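Local coordinates for homocitrate synthase (Sulfolobus acidocaldarius, PDB 6KTQ), which catalyses the aldol-type condensation of 2-oxoglutarate with acetyl-CoA to give homocitrate, the first step of lysine biosynthesis through the alpha-aminoadipate pathway, at residues K350-F361 against D370-K381. Numbering follows the deposited sequence.
Sequences KYTGKHAVKDRF and DSEIDQVLAKIK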
# COMPACT_ATOMS: atom_id res chain seq x y z
N LYS A 350 6.95 -29.95 38.00
CA LYS A 350 5.66 -29.94 38.70
C LYS A 350 4.49 -29.40 37.86
O LYS A 350 3.33 -29.50 38.28
CB LYS A 350 5.76 -29.18 40.02
CG LYS A 350 5.95 -27.68 39.83
CD LYS A 350 6.41 -27.00 41.10
CE LYS A 350 6.54 -25.49 40.86
NZ LYS A 350 6.99 -24.74 42.05
N TYR A 351 4.79 -28.83 36.69
CA TYR A 351 3.75 -28.28 35.81
C TYR A 351 3.20 -29.32 34.85
O TYR A 351 2.31 -29.02 34.07
CB TYR A 351 4.29 -27.06 35.01
CG TYR A 351 4.10 -25.79 35.78
CD1 TYR A 351 5.01 -25.40 36.74
CD2 TYR A 351 2.97 -25.02 35.58
CE1 TYR A 351 4.80 -24.25 37.51
CE2 TYR A 351 2.76 -23.86 36.32
CZ TYR A 351 3.66 -23.48 37.29
OH TYR A 351 3.45 -22.34 38.04
N THR A 352 3.67 -30.55 34.93
CA THR A 352 3.30 -31.54 33.93
C THR A 352 1.92 -32.12 34.22
O THR A 352 1.24 -31.75 35.21
CB THR A 352 4.34 -32.67 33.83
OG1 THR A 352 4.16 -33.40 32.62
CG2 THR A 352 4.21 -33.61 35.01
N GLY A 353 1.49 -32.98 33.33
CA GLY A 353 0.24 -33.71 33.49
C GLY A 353 0.36 -35.13 33.05
O GLY A 353 1.40 -35.58 32.59
N LYS A 354 -0.75 -35.84 33.17
CA LYS A 354 -0.77 -37.29 32.89
C LYS A 354 -0.41 -37.63 31.44
O LYS A 354 0.38 -38.56 31.20
CB LYS A 354 -2.13 -37.86 33.36
CG LYS A 354 -2.94 -38.67 32.37
CD LYS A 354 -4.40 -38.85 32.81
CE LYS A 354 -5.37 -38.14 31.85
NZ LYS A 354 -5.16 -36.65 31.67
N HIS A 355 -0.92 -36.88 30.46
CA HIS A 355 -0.58 -37.17 29.05
C HIS A 355 0.91 -37.05 28.75
O HIS A 355 1.47 -37.87 28.02
CB HIS A 355 -1.43 -36.32 28.08
CG HIS A 355 -2.90 -36.59 28.18
ND1 HIS A 355 -3.47 -37.79 27.79
CD2 HIS A 355 -3.92 -35.83 28.63
CE1 HIS A 355 -4.77 -37.76 28.01
NE2 HIS A 355 -5.08 -36.57 28.51
N ALA A 356 1.55 -36.03 29.32
CA ALA A 356 2.96 -35.82 29.10
C ALA A 356 3.76 -36.93 29.75
O ALA A 356 4.70 -37.47 29.15
CB ALA A 356 3.40 -34.49 29.68
N VAL A 357 3.41 -37.26 30.99
CA VAL A 357 4.14 -38.32 31.71
C VAL A 357 3.95 -39.67 30.99
O VAL A 357 4.94 -40.38 30.75
CB VAL A 357 3.72 -38.35 33.20
CG1 VAL A 357 4.25 -39.58 33.88
CG2 VAL A 357 4.23 -37.10 33.91
N LYS A 358 2.72 -39.98 30.59
CA LYS A 358 2.45 -41.21 29.83
C LYS A 358 3.27 -41.26 28.57
O LYS A 358 3.85 -42.30 28.25
CB LYS A 358 0.97 -41.36 29.44
CG LYS A 358 0.07 -41.82 30.55
CD LYS A 358 -1.36 -42.12 30.08
CE LYS A 358 -2.33 -42.15 31.26
NZ LYS A 358 -3.41 -43.19 31.15
N ASP A 359 3.32 -40.14 27.84
CA ASP A 359 4.04 -40.11 26.57
C ASP A 359 5.53 -40.39 26.75
O ASP A 359 6.11 -41.13 25.96
CB ASP A 359 3.87 -38.77 25.85
CG ASP A 359 4.56 -38.76 24.52
OD1 ASP A 359 4.09 -39.46 23.62
OD2 ASP A 359 5.61 -38.13 24.40
N ARG A 360 6.16 -39.81 27.77
CA ARG A 360 7.57 -40.04 28.02
C ARG A 360 7.86 -41.50 28.46
O ARG A 360 8.82 -42.13 27.99
CB ARG A 360 8.10 -39.07 29.08
CG ARG A 360 9.61 -39.00 29.14
CD ARG A 360 10.19 -38.27 27.94
NE ARG A 360 11.62 -38.52 27.75
CZ ARG A 360 12.28 -38.33 26.60
NH1 ARG A 360 11.66 -37.88 25.51
NH2 ARG A 360 13.58 -38.62 26.54
N PHE A 361 7.03 -42.05 29.34
CA PHE A 361 7.17 -43.48 29.66
C PHE A 361 7.01 -44.37 28.42
O PHE A 361 7.77 -45.35 28.23
CB PHE A 361 6.22 -43.88 30.79
CG PHE A 361 6.74 -43.51 32.14
CD1 PHE A 361 7.92 -44.07 32.61
CD2 PHE A 361 6.09 -42.60 32.93
CE1 PHE A 361 8.41 -43.74 33.84
CE2 PHE A 361 6.58 -42.27 34.16
CZ PHE A 361 7.76 -42.84 34.62
N ASP A 370 -2.68 -46.82 34.50
CA ASP A 370 -3.24 -45.51 34.68
C ASP A 370 -3.08 -45.03 36.12
O ASP A 370 -2.69 -43.89 36.35
CB ASP A 370 -4.72 -45.52 34.25
CG ASP A 370 -5.30 -44.14 34.20
OD1 ASP A 370 -4.97 -43.38 33.27
OD2 ASP A 370 -6.08 -43.81 35.13
N SER A 371 -3.31 -45.91 37.10
CA SER A 371 -3.14 -45.53 38.50
C SER A 371 -1.67 -45.33 38.92
O SER A 371 -1.37 -44.49 39.77
CB SER A 371 -3.80 -46.57 39.41
OG SER A 371 -3.60 -46.21 40.75
N GLU A 372 -0.77 -46.13 38.34
CA GLU A 372 0.66 -45.93 38.55
C GLU A 372 1.08 -44.55 37.99
O GLU A 372 1.87 -43.85 38.61
CB GLU A 372 1.45 -47.06 37.87
CG GLU A 372 1.31 -48.38 38.63
CD GLU A 372 2.05 -49.54 38.00
OE1 GLU A 372 2.13 -49.61 36.75
OE2 GLU A 372 2.52 -50.40 38.77
N ILE A 373 0.52 -44.16 36.85
CA ILE A 373 0.81 -42.85 36.28
C ILE A 373 0.35 -41.79 37.28
O ILE A 373 1.09 -40.83 37.51
CB ILE A 373 0.23 -42.66 34.88
CG1 ILE A 373 0.91 -43.60 33.88
CG2 ILE A 373 0.31 -41.20 34.41
CD1 ILE A 373 2.33 -43.25 33.47
N ASP A 374 -0.86 -41.95 37.86
CA ASP A 374 -1.38 -41.02 38.87
C ASP A 374 -0.39 -40.86 40.00
O ASP A 374 -0.16 -39.74 40.48
CB ASP A 374 -2.70 -41.47 39.53
CG ASP A 374 -3.87 -41.47 38.58
OD1 ASP A 374 -3.84 -40.70 37.60
OD2 ASP A 374 -4.82 -42.26 38.84
N GLN A 375 0.18 -41.98 40.45
CA GLN A 375 1.06 -41.95 41.59
C GLN A 375 2.37 -41.26 41.24
O GLN A 375 2.88 -40.49 42.02
CB GLN A 375 1.33 -43.36 42.15
CG GLN A 375 0.09 -44.05 42.78
CD GLN A 375 0.31 -45.55 42.96
OE1 GLN A 375 1.22 -45.96 43.67
NE2 GLN A 375 -0.48 -46.38 42.27
N VAL A 376 2.93 -41.55 40.08
CA VAL A 376 4.15 -40.84 39.64
C VAL A 376 3.90 -39.34 39.52
O VAL A 376 4.69 -38.53 39.96
CB VAL A 376 4.67 -41.44 38.32
CG1 VAL A 376 5.78 -40.58 37.71
CG2 VAL A 376 5.18 -42.84 38.57
N LEU A 377 2.77 -38.96 38.94
CA LEU A 377 2.43 -37.54 38.79
C LEU A 377 2.36 -36.86 40.17
O LEU A 377 2.91 -35.75 40.39
CB LEU A 377 1.10 -37.44 38.08
CG LEU A 377 0.81 -36.39 37.01
CD1 LEU A 377 -0.63 -35.91 37.11
CD2 LEU A 377 1.79 -35.23 36.99
N ALA A 378 1.73 -37.53 41.12
CA ALA A 378 1.65 -36.99 42.48
C ALA A 378 3.02 -36.82 43.11
O ALA A 378 3.30 -35.79 43.76
CB ALA A 378 0.77 -37.88 43.37
N LYS A 379 3.90 -37.79 42.90
CA LYS A 379 5.25 -37.66 43.43
C LYS A 379 5.99 -36.47 42.77
O LYS A 379 6.63 -35.70 43.46
CB LYS A 379 6.02 -38.96 43.23
CG LYS A 379 5.54 -40.08 44.15
CD LYS A 379 6.03 -41.44 43.68
CE LYS A 379 5.48 -42.55 44.55
NZ LYS A 379 6.25 -42.65 45.81
N ILE A 380 5.87 -36.33 41.45
CA ILE A 380 6.46 -35.19 40.74
C ILE A 380 5.97 -33.87 41.35
O ILE A 380 6.77 -32.98 41.63
CB ILE A 380 6.16 -35.26 39.23
CG1 ILE A 380 6.99 -36.38 38.57
CG2 ILE A 380 6.49 -33.94 38.53
CD1 ILE A 380 6.50 -36.76 37.20
N LYS A 381 4.66 -33.78 41.60
CA LYS A 381 4.05 -32.55 42.07
C LYS A 381 4.27 -32.31 43.57
O LYS A 381 4.00 -31.20 44.06
CB LYS A 381 2.55 -32.51 41.70
CG LYS A 381 2.26 -32.26 40.21
CD LYS A 381 0.79 -32.31 39.85
CE LYS A 381 0.55 -32.06 38.35
NZ LYS A 381 0.77 -30.61 38.04
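Two consecutive helices in the post-HMGL region near the C-terminus pack V357 and F361 of helix 354-361 onto I373, V376, L377 and I380 of helix 370-381. The axes of these two helical segments cross at 110° and approach to 9.9 Å. V357 is a knob among I373, V376, L377 and I380, its CG2 meeting CD1 of I380 tip to tip at 4.0 Å. The exchange is mutual, for I373 fills the hole formed by K354, V357, K358 and F361. With CG1 anti to its carbonyl carbon (chi1 -66°) and the next torsion folded to -74°, I373 swings CD1 to 3.9 Å from F361 CD2, which it meets obliquely, whereas CG1 of V376 lies at the edge of the same ring, near its plane. L368, in the connection between the helices, also touches both F361 and I373.

Polar clasps close the two ends of this apolar patch. K358 runs its aliphatic part across I373, then bends at its last torsion to bring NZ to 2.6 Å from OD1 of D370; the carboxylate receives this salt bridge on its anti lone pair. At the other end K381, likewise bent at its tip, donates from NZ to O of K350 over 2.8 Å, and more weakly to O of T352. One ammonium thus reaches two carbonyls of the loop leading into helix 354-361, while CG2 of T352 presses on CD2 of L377 at 3.5 Å. Helix 319-327 packs against A356 and D359, and helix 391-402 touches R360, E372 and Q375. Far from the metal and substrate sites of the catalytic barrel, this is a crossed pair of consecutive helices with reciprocal knob-into-hole fits, set in the homocitrate synthase post-HMGL region.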